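Local atomic coordinates of translation initiation factor eIF2b-like protein (Chaetomium thermophilum, PDB entry 4ZEM), a protein that forms the beta subunit of eIF2B, the multisubunit complex thought to exchange guanine nucleotide on eIF2 during translation initiation. Residues P10-A13 with T14-S18; W62-V65 with D66-L69; L68-R71 with V72-G76; E169-D172 with E173-A177; G373-Y376 with A377-K381. All coordinates share one frame; numbering follows the deposited sequence.

Interaction 1 (P10-A13 with T14-S18)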
loop_
_atom_site.group_PDB
_atom_site.type_symbol
_atom_site.label_atom_id
_atom_site.label_comp_id
_atom_site.label_asym_id
_atom_site.label_seq_id
_atom_site.Cartn_x
_atom_site.Cartn_y
_atom_site.Cartn_z
ATOM N N PRO A 10 -0.838 22.271 -6.108
ATOM C CA PRO A 10 -1.115 22.998 -4.863
ATOM C C PRO A 10 -1.784 22.118 -3.808
ATOM O O PRO A 10 -1.424 22.200 -2.637
ATOM C CB PRO A 10 -2.053 24.118 -5.326
ATOM C CG PRO A 10 -1.719 24.285 -6.784
ATOM C CD PRO A 10 -1.546 22.881 -7.247
ATOM N N SER A 11 -2.780 21.335 -4.218
ATOM C CA SER A 11 -3.410 20.351 -3.341
ATOM C C SER A 11 -3.697 19.040 -4.068
ATOM O O SER A 11 -3.864 19.023 -5.291
ATOM C CB SER A 11 -4.704 20.907 -2.755
ATOM O OG SER A 11 -5.489 19.863 -2.211
ATOM N N LEU A 12 -3.736 17.945 -3.316
ATOM C CA LEU A 12 -4.026 16.636 -3.893
ATOM C C LEU A 12 -5.448 16.615 -4.455
ATOM O O LEU A 12 -5.695 16.079 -5.537
ATOM C CB LEU A 12 -3.853 15.528 -2.854
ATOM C CG LEU A 12 -4.176 14.108 -3.323
ATOM C CD1 LEU A 12 -3.299 13.742 -4.513
ATOM C CD2 LEU A 12 -3.983 13.108 -2.183
ATOM N N ALA A 13 -6.375 17.211 -3.712
ATOM C CA ALA A 13 -7.763 17.313 -4.142
ATOM C C ALA A 13 -7.875 18.132 -5.423
ATOM O O ALA A 13 -8.589 17.755 -6.351
ATOM C CB ALA A 13 -8.612 17.928 -3.043
ATOM N N THR A 14 -7.158 19.252 -5.470
ATOM C CA THR A 14 -7.148 20.101 -6.655
ATOM C C THR A 14 -6.445 19.377 -7.804
ATOM O O THR A 14 -6.862 19.476 -8.960
ATOM C CB THR A 14 -6.461 21.457 -6.386
ATOM O OG1 THR A 14 -5.119 21.241 -5.938
ATOM C CG2 THR A 14 -7.223 22.238 -5.326
ATOM N N TRP A 15 -5.380 18.651 -7.477
ATOM C CA TRP A 15 -4.645 17.870 -8.467
ATOM C C TRP A 15 -5.545 16.809 -9.096
ATOM O O TRP A 15 -5.477 16.554 -10.297
ATOM C CB TRP A 15 -3.418 17.206 -7.832
ATOM C CG TRP A 15 -2.635 16.339 -8.779
ATOM C CD1 TRP A 15 -1.638 16.740 -9.617
ATOM C CD2 TRP A 15 -2.779 14.923 -8.978
ATOM N NE1 TRP A 15 -1.154 15.669 -10.329
ATOM C CE2 TRP A 15 -1.836 14.541 -9.956
ATOM C CE3 TRP A 15 -3.610 13.943 -8.423
ATOM C CZ2 TRP A 15 -1.701 13.223 -10.392
ATOM C CZ3 TRP A 15 -3.476 12.633 -8.859
ATOM C CH2 TRP A 15 -2.527 12.285 -9.834
ATOM N N THR A 16 -6.390 16.201 -8.271
ATOM C CA THR A 16 -7.266 15.119 -8.709
ATOM C C THR A 16 -8.302 15.516 -9.769
ATOM O O THR A 16 -8.578 14.734 -10.681
ATOM C CB THR A 16 -8.003 14.497 -7.507
ATOM O OG1 THR A 16 -7.044 14.092 -6.523
ATOM C CG2 THR A 16 -8.807 13.280 -7.937
ATOM N N LYS A 17 -8.874 16.715 -9.674
ATOM C CA LYS A 17 -9.908 17.086 -10.642
ATOM C C LYS A 17 -9.419 17.964 -11.790
ATOM O O LYS A 17 -10.207 18.366 -12.647
ATOM C CB LYS A 17 -11.081 17.782 -9.950
ATOM C CG LYS A 17 -12.359 16.963 -10.022
ATOM C CD LYS A 17 -12.626 16.539 -11.468
ATOM C CE LYS A 17 -14.072 16.137 -11.697
ATOM N NZ LYS A 17 -15.009 17.262 -11.420
ATOM N N SER A 18 -8.128 18.257 -11.816
ATOM C CA SER A 18 -7.535 18.834 -13.008
ATOM C C SER A 18 -7.023 17.708 -13.892
ATOM O O SER A 18 -6.679 17.921 -15.044
ATOM C CB SER A 18 -6.405 19.796 -12.646
ATOM O OG SER A 18 -5.649 19.301 -11.555
#
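L12 and W15 make the packed side of this helical turn: CD1 of L12 lies 3.9 Å from CE3 of W15, an oblique approach in which the branched end of the leucine meets the benzo part of the indole. With CG of W15 opposite its own backbone N (chi1 178°), the ring leaves the turn and lies against helix 24-37, where S30, L31 and L34 touch it and its NE1 bonds to the carbonyl oxygen of S27. Both also reach helix 43-59, W15 at L52 and L12 at E44 and A48.

Between the two sides stands T16. Its OG1 donates to L12 O at 2.6 Å, and its backbone N reaches the same oxygen at 2.8 Å from the opposite face of the carbonyl plane, so two bonds grip that carbonyl. The two segments hold the start and body of the short helix 12-18, with S11 as its N-cap; the capping bond from A13 N to S11 OG is weak, at 3.2 Å.

The S11 carbonyl is doubly held as well, by OG1 of T14 at 2.6 Å and by N of W15 at 2.7 Å, both arriving from one face of its plane. Here the contact faces solvent: T14 and A13 are exposed, and K17 points its amine away, tied to the turn through its backbone N by a weak 3.5 Å bond to A13 O.

Interaction 2 (W62-V65 with D66-L69)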
loop_
_atom_site.group_PDB
_atom_site.type_symbol
_atom_site.label_atom_id
_atom_site.label_comp_id
_atom_site.label_asym_id
_atom_site.label_seq_id
_atom_site.Cartn_x
_atom_site.Cartn_y
_atom_site.Cartn_z
ATOM N N TRP A 62 0.753 5.038 -27.653
ATOM C CA TRP A 62 1.231 3.670 -27.732
ATOM C C TRP A 62 0.301 2.910 -28.662
ATOM O O TRP A 62 -0.886 3.213 -28.729
ATOM C CB TRP A 62 1.253 3.019 -26.347
ATOM C CG TRP A 62 -0.058 3.074 -25.641
ATOM C CD1 TRP A 62 -0.523 4.087 -24.866
ATOM C CD2 TRP A 62 -1.081 2.075 -25.650
ATOM N NE1 TRP A 62 -1.770 3.785 -24.391
ATOM C CE2 TRP A 62 -2.135 2.554 -24.860
ATOM C CE3 TRP A 62 -1.205 0.823 -26.251
ATOM C CZ2 TRP A 62 -3.298 1.826 -24.651
ATOM C CZ3 TRP A 62 -2.359 0.104 -26.045
ATOM C CH2 TRP A 62 -3.391 0.606 -25.251
ATOM N N HIS A 63 0.825 1.921 -29.374
ATOM C CA HIS A 63 -0.015 1.118 -30.254
ATOM C C HIS A 63 0.025 -0.357 -29.880
ATOM O O HIS A 63 -0.855 -1.123 -30.258
ATOM C CB HIS A 63 0.375 1.312 -31.718
ATOM C CG HIS A 63 -0.298 2.475 -32.375
ATOM N ND1 HIS A 63 -0.907 2.383 -33.606
ATOM C CD2 HIS A 63 -0.457 3.757 -31.974
ATOM C CE1 HIS A 63 -1.409 3.559 -33.937
ATOM N NE2 HIS A 63 -1.150 4.409 -32.963
ATOM N N ASP A 64 1.049 -0.747 -29.133
ATOM C CA ASP A 64 1.215 -2.133 -28.718
ATOM C C ASP A 64 1.506 -2.217 -27.227
ATOM O O ASP A 64 1.996 -1.267 -26.629
ATOM C CB ASP A 64 2.314 -2.817 -29.527
ATOM C CG ASP A 64 3.630 -2.099 -29.431
ATOM O OD1 ASP A 64 4.657 -2.672 -29.836
ATOM O OD2 ASP A 64 3.639 -0.955 -28.944
ATOM N N VAL A 65 1.193 -3.360 -26.632
ATOM C CA VAL A 65 1.372 -3.549 -25.187
ATOM C C VAL A 65 2.791 -3.210 -24.749
ATOM O O VAL A 65 2.997 -2.677 -23.663
ATOM C CB VAL A 65 1.001 -4.984 -24.730
ATOM C CG1 VAL A 65 -0.421 -5.302 -25.145
ATOM C CG2 VAL A 65 1.966 -6.020 -25.304
ATOM N N ASP A 66 3.759 -3.484 -25.614
ATOM C CA ASP A 66 5.162 -3.238 -25.314
ATOM C C ASP A 66 5.416 -1.750 -25.113
ATOM O O ASP A 66 6.178 -1.367 -24.226
ATOM C CB ASP A 66 6.041 -3.795 -26.427
ATOM C CG ASP A 66 6.035 -5.309 -26.460
ATOM O OD1 ASP A 66 6.117 -5.927 -25.375
ATOM O OD2 ASP A 66 5.925 -5.883 -27.562
ATOM N N GLN A 67 4.765 -0.913 -25.918
ATOM C CA GLN A 67 4.921 0.527 -25.760
ATOM C C GLN A 67 4.065 1.056 -24.609
ATOM O O GLN A 67 4.411 2.053 -23.981
ATOM C CB GLN A 67 4.541 1.263 -27.051
ATOM C CG GLN A 67 5.450 1.019 -28.245
ATOM C CD GLN A 67 4.754 1.324 -29.564
ATOM O OE1 GLN A 67 3.550 1.592 -29.591
ATOM N NE2 GLN A 67 5.505 1.286 -30.659
ATOM N N LEU A 68 2.971 0.363 -24.306
ATOM C CA LEU A 68 2.160 0.712 -23.144
ATOM C C LEU A 68 2.907 0.426 -21.847
ATOM O O LEU A 68 2.879 1.230 -20.915
ATOM C CB LEU A 68 0.832 -0.042 -23.156
ATOM C CG LEU A 68 -0.083 0.278 -21.967
ATOM C CD1 LEU A 68 -0.336 1.788 -21.852
ATOM C CD2 LEU A 68 -1.395 -0.483 -22.065
ATOM N N LEU A 69 3.578 -0.721 -21.805
ATOM C CA LEU A 69 4.386 -1.109 -20.654
ATOM C C LEU A 69 5.531 -0.133 -20.437
ATOM O O LEU A 69 5.844 0.228 -19.299
ATOM C CB LEU A 69 4.943 -2.517 -20.844
ATOM C CG LEU A 69 3.952 -3.674 -20.877
ATOM C CD1 LEU A 69 4.664 -4.913 -21.370
ATOM C CD2 LEU A 69 3.370 -3.909 -19.495
#
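One face of the W62 indole is covered by L68, whose CD1 stands 3.6 Å from the centroid of the five-membered ring and 13° off its normal, a CH-pi contact over the face. The second methyl, CD2, extends the cover to the benzo part, lying 3.9 Å from W62 CH2, and the two side chains run side by side in the same sense. The ring NE1 bonds to the carbonyl oxygen of V57.

With CG beside its own backbone N (chi1 -67°) and the chain extended beyond, Q67 reaches back to the loop: its OE1 accepts from H63 N at 2.8 Å, in a bond that is straight at the hydrogen (165°) and nearly along the C=O axis. Together D64, the N-cap, and Q67 form a capping box that starts helix 65-82. In the box the weak D64 N to Q67 OE1 bond, at 3.5 Å, is answered by Q67 N to D64 OD2 at 3.2 Å, less certain because OD2 is placed too near the glutamine side chain.

Helical bonding then takes over, from L68 N to D64 O at 3.0 Å and from L69 N to V65 O at 2.8 Å. L159 of helix 154-182 touches both W62 and L68, while I100 of helix 88-104 touches L68 and L69. On the outer side, D66 OD2 comes 4.1 Å from D64 OD1, a pairing of like charges likely to be mildly unfavourable.

Interaction 3 (L68-R71 with V72-G76)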
loop_
_atom_site.group_PDB
_atom_site.type_symbol
_atom_site.label_atom_id
_atom_site.label_comp_id
_atom_site.label_asym_id
_atom_site.label_seq_id
_atom_site.Cartn_x
_atom_site.Cartn_y
_atom_site.Cartn_z
ATOM N N LEU A 68 2.971 0.363 -24.306
ATOM C CA LEU A 68 2.160 0.712 -23.144
ATOM C C LEU A 68 2.907 0.426 -21.847
ATOM O O LEU A 68 2.879 1.230 -20.915
ATOM C CB LEU A 68 0.832 -0.042 -23.156
ATOM C CG LEU A 68 -0.083 0.278 -21.967
ATOM C CD1 LEU A 68 -0.336 1.788 -21.852
ATOM C CD2 LEU A 68 -1.395 -0.483 -22.065
ATOM N N LEU A 69 3.578 -0.721 -21.805
ATOM C CA LEU A 69 4.386 -1.109 -20.654
ATOM C C LEU A 69 5.531 -0.133 -20.437
ATOM O O LEU A 69 5.844 0.228 -19.299
ATOM C CB LEU A 69 4.943 -2.517 -20.844
ATOM C CG LEU A 69 3.952 -3.674 -20.877
ATOM C CD1 LEU A 69 4.664 -4.913 -21.370
ATOM C CD2 LEU A 69 3.370 -3.909 -19.495
ATOM N N TYR A 70 6.152 0.285 -21.535
ATOM C CA TYR A 70 7.264 1.221 -21.468
ATOM C C TYR A 70 6.769 2.557 -20.916
ATOM O O TYR A 70 7.442 3.183 -20.096
ATOM C CB TYR A 70 7.918 1.409 -22.844
ATOM C CG TYR A 70 9.005 2.461 -22.853
ATOM C CD1 TYR A 70 10.331 2.109 -22.634
ATOM C CD2 TYR A 70 8.708 3.805 -23.061
ATOM C CE1 TYR A 70 11.328 3.060 -22.626
ATOM C CE2 TYR A 70 9.699 4.766 -23.051
ATOM C CZ TYR A 70 11.010 4.389 -22.837
ATOM O OH TYR A 70 12.004 5.340 -22.834
ATOM N N ARG A 71 5.591 2.985 -21.367
ATOM C CA ARG A 71 5.021 4.260 -20.936
ATOM C C ARG A 71 4.758 4.291 -19.442
ATOM O O ARG A 71 5.128 5.244 -18.756
ATOM C CB ARG A 71 3.708 4.542 -21.669
ATOM C CG ARG A 71 3.877 4.957 -23.104
ATOM C CD ARG A 71 4.817 6.128 -23.202
ATOM N NE ARG A 71 4.933 6.615 -24.567
ATOM C CZ ARG A 71 5.836 7.506 -24.949
ATOM N NH1 ARG A 71 6.690 7.988 -24.059
ATOM N NH2 ARG A 71 5.887 7.909 -26.211
ATOM N N VAL A 72 4.120 3.238 -18.949
ATOM C CA VAL A 72 3.781 3.129 -17.538
ATOM C C VAL A 72 5.026 3.046 -16.669
ATOM O O VAL A 72 5.110 3.684 -15.615
ATOM C CB VAL A 72 2.875 1.911 -17.283
ATOM C CG1 VAL A 72 2.684 1.684 -15.793
ATOM C CG2 VAL A 72 1.530 2.118 -17.971
ATOM N N GLN A 73 5.999 2.262 -17.119
ATOM C CA GLN A 73 7.221 2.084 -16.352
ATOM C C GLN A 73 8.026 3.380 -16.282
ATOM O O GLN A 73 8.570 3.724 -15.232
ATOM C CB GLN A 73 8.067 0.964 -16.949
ATOM C CG GLN A 73 9.536 1.109 -16.635
ATOM C CD GLN A 73 10.311 -0.163 -16.862
ATOM O OE1 GLN A 73 9.749 -1.195 -17.236
ATOM N NE2 GLN A 73 11.612 -0.104 -16.615
ATOM N N THR A 74 8.096 4.097 -17.398
ATOM C CA THR A 74 8.805 5.369 -17.438
ATOM C C THR A 74 8.171 6.424 -16.531
ATOM O O THR A 74 8.872 7.134 -15.804
ATOM C CB THR A 74 8.877 5.927 -18.867
ATOM O OG1 THR A 74 9.418 4.929 -19.741
ATOM C CG2 THR A 74 9.763 7.152 -18.900
ATOM N N ALA A 75 6.847 6.540 -16.586
ATOM C CA ALA A 75 6.139 7.486 -15.731
ATOM C C ALA A 75 6.279 7.077 -14.268
ATOM O O ALA A 75 6.475 7.924 -13.396
ATOM C CB ALA A 75 4.677 7.581 -16.125
ATOM N N GLY A 76 6.180 5.775 -14.013
ATOM C CA GLY A 76 6.310 5.243 -12.670
ATOM C C GLY A 76 7.688 5.506 -12.095
ATOM O O GLY A 76 7.833 5.807 -10.909
#
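Y70 and T74 hold the strongest polar contact here, because the carbonyl oxygen of Y70 is gripped twice by T74: OG1 donates to it at 2.7 Å and the backbone N at 2.9 Å. The two donors come from opposite faces of the carbonyl plane, so the threonine brackets the oxygen rather than competing for one position. This is possible because OG1 lies beside the backbone N of its own residue (chi1 -53°) and therefore leans back along the helix by one turn.

The same hydroxyl oxygen also lies over one face of the Y70 ring, 3.3 Å above its plane and displaced to the rim, with CE2 the nearest ring carbon. The ring gets there by leaving the backbone with CG opposite N (chi1 175°), which folds it over the following turn. The proton of OG1 is used by the Y70 carbonyl, so the ring probably faces the oxygen rather than the proton.

Routine helical bonds flank this pair. V72 N donates to L68 O at 3.1 Å, Q73 N to L69 O at 3.0 Å and A75 N to R71 O at 3.1 Å. Packing across the turn is lighter: CD1 of L68 is 4.3 Å from CG2 of V72, a loose touch between residues on the buried side of the helix.

That side of helix 65-82 is wedged between two others. L68 and V72 both meet I100 of helix 88-104, V72 also meets L53 of helix 43-59, and A75 and R71 touch V56 there, while R71 NE bonds to the carbonyl oxygen of K61.

Interaction 4 (E169-D172 with E173-A177)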
loop_
_atom_site.group_PDB
_atom_site.type_symbol
_atom_site.label_atom_id
_atom_site.label_comp_id
_atom_site.label_asym_id
_atom_site.label_seq_id
_atom_site.Cartn_x
_atom_site.Cartn_y
_atom_site.Cartn_z
ATOM N N GLU A 169 -10.143 -0.484 -10.386
ATOM C CA GLU A 169 -10.275 -1.559 -9.409
ATOM C C GLU A 169 -9.117 -1.553 -8.406
ATOM O O GLU A 169 -9.313 -1.759 -7.202
ATOM C CB GLU A 169 -10.374 -2.893 -10.149
ATOM C CG GLU A 169 -11.792 -3.161 -10.635
ATOM C CD GLU A 169 -11.868 -4.236 -11.702
ATOM O OE1 GLU A 169 -11.204 -5.281 -11.545
ATOM O OE2 GLU A 169 -12.588 -4.028 -12.708
ATOM N N ILE A 170 -7.909 -1.324 -8.911
ATOM C CA ILE A 170 -6.740 -1.196 -8.051
ATOM C C ILE A 170 -6.929 -0.021 -7.104
ATOM O O ILE A 170 -6.628 -0.112 -5.916
ATOM C CB ILE A 170 -5.458 -1.015 -8.883
ATOM C CG1 ILE A 170 -5.085 -2.348 -9.532
ATOM C CG2 ILE A 170 -4.300 -0.513 -8.024
ATOM C CD1 ILE A 170 -3.757 -2.330 -10.242
ATOM N N LEU A 171 -7.477 1.062 -7.636
ATOM C CA LEU A 171 -7.788 2.243 -6.850
ATOM C C LEU A 171 -8.826 1.919 -5.764
ATOM O O LEU A 171 -8.690 2.356 -4.616
ATOM C CB LEU A 171 -8.264 3.358 -7.784
ATOM C CG LEU A 171 -8.410 4.810 -7.312
ATOM C CD1 LEU A 171 -9.787 5.117 -6.732
ATOM C CD2 LEU A 171 -7.268 5.224 -6.375
ATOM N N ASP A 172 -9.841 1.131 -6.112
ATOM C CA ASP A 172 -10.837 0.727 -5.127
ATOM C C ASP A 172 -10.236 -0.226 -4.100
ATOM O O ASP A 172 -10.585 -0.169 -2.922
ATOM C CB ASP A 172 -12.054 0.093 -5.805
ATOM C CG ASP A 172 -12.908 1.116 -6.536
ATOM O OD1 ASP A 172 -12.667 2.330 -6.359
ATOM O OD2 ASP A 172 -13.822 0.712 -7.285
ATOM N N GLU A 173 -9.317 -1.081 -4.542
ATOM C CA GLU A 173 -8.629 -1.980 -3.624
ATOM C C GLU A 173 -7.850 -1.179 -2.576
ATOM O O GLU A 173 -7.918 -1.469 -1.383
ATOM C CB GLU A 173 -7.695 -2.920 -4.399
ATOM C CG GLU A 173 -6.747 -3.748 -3.535
ATOM C CD GLU A 173 -5.770 -4.586 -4.358
ATOM O OE1 GLU A 173 -6.046 -4.823 -5.556
ATOM O OE2 GLU A 173 -4.723 -4.999 -3.810
ATOM N N ILE A 174 -7.160 -0.135 -3.031
ATOM C CA ILE A 174 -6.394 0.751 -2.155
ATOM C C ILE A 174 -7.277 1.511 -1.170
ATOM O O ILE A 174 -6.982 1.572 0.021
ATOM C CB ILE A 174 -5.587 1.760 -2.988
ATOM C CG1 ILE A 174 -4.546 1.023 -3.841
ATOM C CG2 ILE A 174 -4.919 2.800 -2.094
ATOM C CD1 ILE A 174 -3.830 1.932 -4.843
ATOM N N ASN A 175 -8.366 2.083 -1.671
ATOM C CA ASN A 175 -9.280 2.849 -0.840
ATOM C C ASN A 175 -10.017 1.998 0.195
ATOM O O ASN A 175 -10.349 2.483 1.276
ATOM C CB ASN A 175 -10.291 3.597 -1.708
ATOM C CG ASN A 175 -9.669 4.771 -2.447
ATOM O OD1 ASN A 175 -8.716 5.388 -1.971
ATOM N ND2 ASN A 175 -10.207 5.079 -3.622
ATOM N N GLN A 176 -10.308 0.749 -0.146
ATOM C CA GLN A 176 -11.071 -0.100 0.757
ATOM C C GLN A 176 -10.211 -0.956 1.684
ATOM O O GLN A 176 -10.746 -1.674 2.526
ATOM C CB GLN A 176 -12.009 -1.002 -0.043
ATOM C CG GLN A 176 -13.021 -0.237 -0.880
ATOM C CD GLN A 176 -13.862 -1.144 -1.752
ATOM O OE1 GLN A 176 -13.843 -2.365 -1.597
ATOM N NE2 GLN A 176 -14.602 -0.551 -2.682
ATOM N N ALA A 177 -8.889 -0.851 1.567
ATOM C CA ALA A 177 -7.989 -1.727 2.328
ATOM C C ALA A 177 -8.136 -1.596 3.850
ATOM O O ALA A 177 -8.192 -2.604 4.553
ATOM C CB ALA A 177 -6.540 -1.472 1.924
#
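From E169 to N175 the backbone keeps helical angles, and four successive i to i+4 bonds run to Q176 N, of which E173 N to E169 O (2.7 Å) and N175 N to L171 O (3.0 Å) are the shortest and the longest. The side chains then divide by face.

On the buried face I170 and I174 cross at a slant, and CD1 of I174 comes 4.0 Å from CG2 of I170. I174 places CG1 beside its own backbone N (chi1 -64°) and is extended beyond it, which carries CD1 back along the helix until it also lies 3.6 Å from I170 O. Trimming I174 to an alanine would probably open a gap beside CG2 of I170 and take from I92 of helix 88-104 and from Y308 part of the apolar surface they now touch.

E173 takes part through its backbone and CB, the latter 3.4 Å from I170 O, whereas its carboxylate belongs to a salt bridge with R95 of helix 88-104.

On the exposed face the contacts are thinner. ND2 of N175 comes up to CD1 of L171; although ND2 is 3.3 Å from L171 O, the angle is too poor for a bond. Q176 lies along the D172 side of the helix, its NE2 4.1 Å from D172 CB.

The i to i+4 spacing is that of any alpha helix; a buried isoleucine face and a mostly polar exposed one make it amphipathic. Helix 154-182 is the long helix that, with the short helix 185-188, leads to strand 194-198, where the Rossmann-like half of the regulatory-subunit fold begins.

Interaction 5 (G373-Y376 with A377-K381)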
loop_
_atom_site.group_PDB
_atom_site.type_symbol
_atom_site.label_atom_id
_atom_site.label_comp_id
_atom_site.label_asym_id
_atom_site.label_seq_id
_atom_site.Cartn_x
_atom_site.Cartn_y
_atom_site.Cartn_z
ATOM N N GLY A 373 4.297 -15.991 0.176
ATOM C CA GLY A 373 4.720 -16.379 -1.154
ATOM C C GLY A 373 3.544 -16.496 -2.107
ATOM O O GLY A 373 3.604 -16.017 -3.245
ATOM N N GLY A 374 2.461 -17.111 -1.635
ATOM C CA GLY A 374 1.264 -17.256 -2.445
ATOM C C GLY A 374 0.660 -15.916 -2.823
ATOM O O GLY A 374 0.273 -15.700 -3.971
ATOM N N ILE A 375 0.612 -15.005 -1.858
ATOM C CA ILE A 375 0.059 -13.676 -2.070
ATOM C C ILE A 375 0.892 -12.890 -3.082
ATOM O O ILE A 375 0.341 -12.235 -3.970
ATOM C CB ILE A 375 -0.041 -12.899 -0.735
ATOM C CG1 ILE A 375 -1.004 -13.627 0.210
ATOM C CG2 ILE A 375 -0.480 -11.457 -0.970
ATOM C CD1 ILE A 375 -1.067 -13.057 1.616
ATOM N N TYR A 376 2.215 -12.976 -2.973
ATOM C CA TYR A 376 3.076 -12.272 -3.920
ATOM C C TYR A 376 2.857 -12.776 -5.341
ATOM O O TYR A 376 2.738 -11.984 -6.277
ATOM C CB TYR A 376 4.553 -12.413 -3.540
ATOM C CG TYR A 376 5.005 -11.347 -2.573
ATOM C CD1 TYR A 376 5.216 -11.638 -1.227
ATOM C CD2 TYR A 376 5.223 -10.045 -3.009
ATOM C CE1 TYR A 376 5.632 -10.653 -0.339
ATOM C CE2 TYR A 376 5.625 -9.052 -2.133
ATOM C CZ TYR A 376 5.833 -9.359 -0.804
ATOM O OH TYR A 376 6.247 -8.364 0.052
ATOM N N ALA A 377 2.782 -14.094 -5.497
ATOM C CA ALA A 377 2.570 -14.700 -6.809
ATOM C C ALA A 377 1.216 -14.303 -7.413
ATOM O O ALA A 377 1.103 -14.107 -8.620
ATOM C CB ALA A 377 2.683 -16.208 -6.709
ATOM N N ASP A 378 0.199 -14.177 -6.566
ATOM C CA ASP A 378 -1.142 -13.789 -7.003
ATOM C C ASP A 378 -1.233 -12.361 -7.561
ATOM O O ASP A 378 -2.063 -12.085 -8.422
ATOM C CB ASP A 378 -2.139 -13.943 -5.848
ATOM C CG ASP A 378 -2.537 -15.389 -5.601
ATOM O OD1 ASP A 378 -2.322 -16.237 -6.495
ATOM O OD2 ASP A 378 -3.074 -15.671 -4.509
ATOM N N HIS A 379 -0.418 -11.448 -7.043
ATOM C CA HIS A 379 -0.534 -10.042 -7.425
ATOM C C HIS A 379 0.585 -9.507 -8.327
ATOM O O HIS A 379 0.433 -8.453 -8.940
ATOM C CB HIS A 379 -0.639 -9.187 -6.160
ATOM C CG HIS A 379 -1.852 -9.490 -5.340
ATOM N ND1 HIS A 379 -1.926 -10.576 -4.496
ATOM C CD2 HIS A 379 -3.054 -8.871 -5.266
ATOM C CE1 HIS A 379 -3.116 -10.603 -3.922
ATOM N NE2 HIS A 379 -3.821 -9.581 -4.372
ATOM N N TYR A 380 1.700 -10.226 -8.420
ATOM C CA TYR A 380 2.815 -9.764 -9.241
ATOM C C TYR A 380 3.275 -10.780 -10.299
ATOM O O TYR A 380 3.178 -11.992 -10.108
ATOM C CB TYR A 380 4.002 -9.401 -8.343
ATOM C CG TYR A 380 3.763 -8.221 -7.432
ATOM C CD1 TYR A 380 3.727 -6.927 -7.930
ATOM C CD2 TYR A 380 3.543 -8.406 -6.069
ATOM C CE1 TYR A 380 3.501 -5.844 -7.092
ATOM C CE2 TYR A 380 3.314 -7.334 -5.221
ATOM C CZ TYR A 380 3.295 -6.054 -5.737
ATOM O OH TYR A 380 3.068 -4.986 -4.899
ATOM N N LYS A 381 3.773 -10.251 -11.413
ATOM C CA LYS A 381 4.391 -11.027 -12.492
ATOM C C LYS A 381 5.900 -10.959 -12.377
ATOM O O LYS A 381 6.455 -9.907 -12.070
ATOM C CB LYS A 381 3.962 -10.524 -13.876
ATOM C CG LYS A 381 2.657 -11.092 -14.381
ATOM C CD LYS A 381 1.490 -10.669 -13.537
ATOM C CE LYS A 381 0.204 -11.284 -14.040
ATOM N NZ LYS A 381 -0.945 -10.887 -13.174
#
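H379 turns its ring back on the carbonyl of I375: ND1 donates to I375 O at 2.9 Å with an angle of 171° at the hydrogen, and the oxygen lies in the imidazole plane. The backbone N of H379 reaches the same oxygen at 3.3 Å from the opposite face of the carbonyl plane. It also approaches Y376 O at 3.3 Å, there from above the plane, so this one N-H is shared between two carbonyls. Y376 O takes a second bond from Y380 N at 3.0 Å. The torsion chi1 of -62° sets the H379 ring beside its own backbone N and lets it reach back one turn. A phenylalanine in place of H379 would probably leave I375 O with only the longer backbone bond and the ring freer to turn.

This sharing occurs where helix 372-379 stops, Y380 being the first residue to leave helical angles. The helix follows the antiparallel edge strand 365-367 of the Rossmann-like sheet, and its end lies against helix 88-104, through R95 on H379 and Y380, with a salt bridge from K381 to D102.

Apolar contact is the second kind. The Y376 and Y380 side chains lie side by side, with Y380 CD2 at the edge of the Y376 ring, 3.9 Å from its CD2. Both tyrosines continue to the loop at F310: its ring meets Y376 at about 45°, and its carbonyl accepts from Y380 OH. Besides this pair, CG2 of I375 lies alongside the H379 ring, 3.9 Å from ND1.

Interaction 2 begins helix 65-82 and interaction 3 continues it, overlapping at L68 and L69, with centres 9 Å apart. L68 lays both methyls on W62 in one, and in the other only CD1 comes near V72. Helix 88-104 ties together four of the five: I100 meets interactions 2 and 3, I92 and R95 meet interaction 4, and R95 also touches H379 and Y380 of interaction 5. Interactions 4 and 5 approach to about 4 Å between nearest atoms without touching, centres 17 Å apart. Interaction 1 stands off, about 8 Å from interaction 4 at nearest atoms, and meets helix 24-37, and helix 43-59, which it shares with interaction 3; interaction 5 lies on the opposite side of the chain's centre.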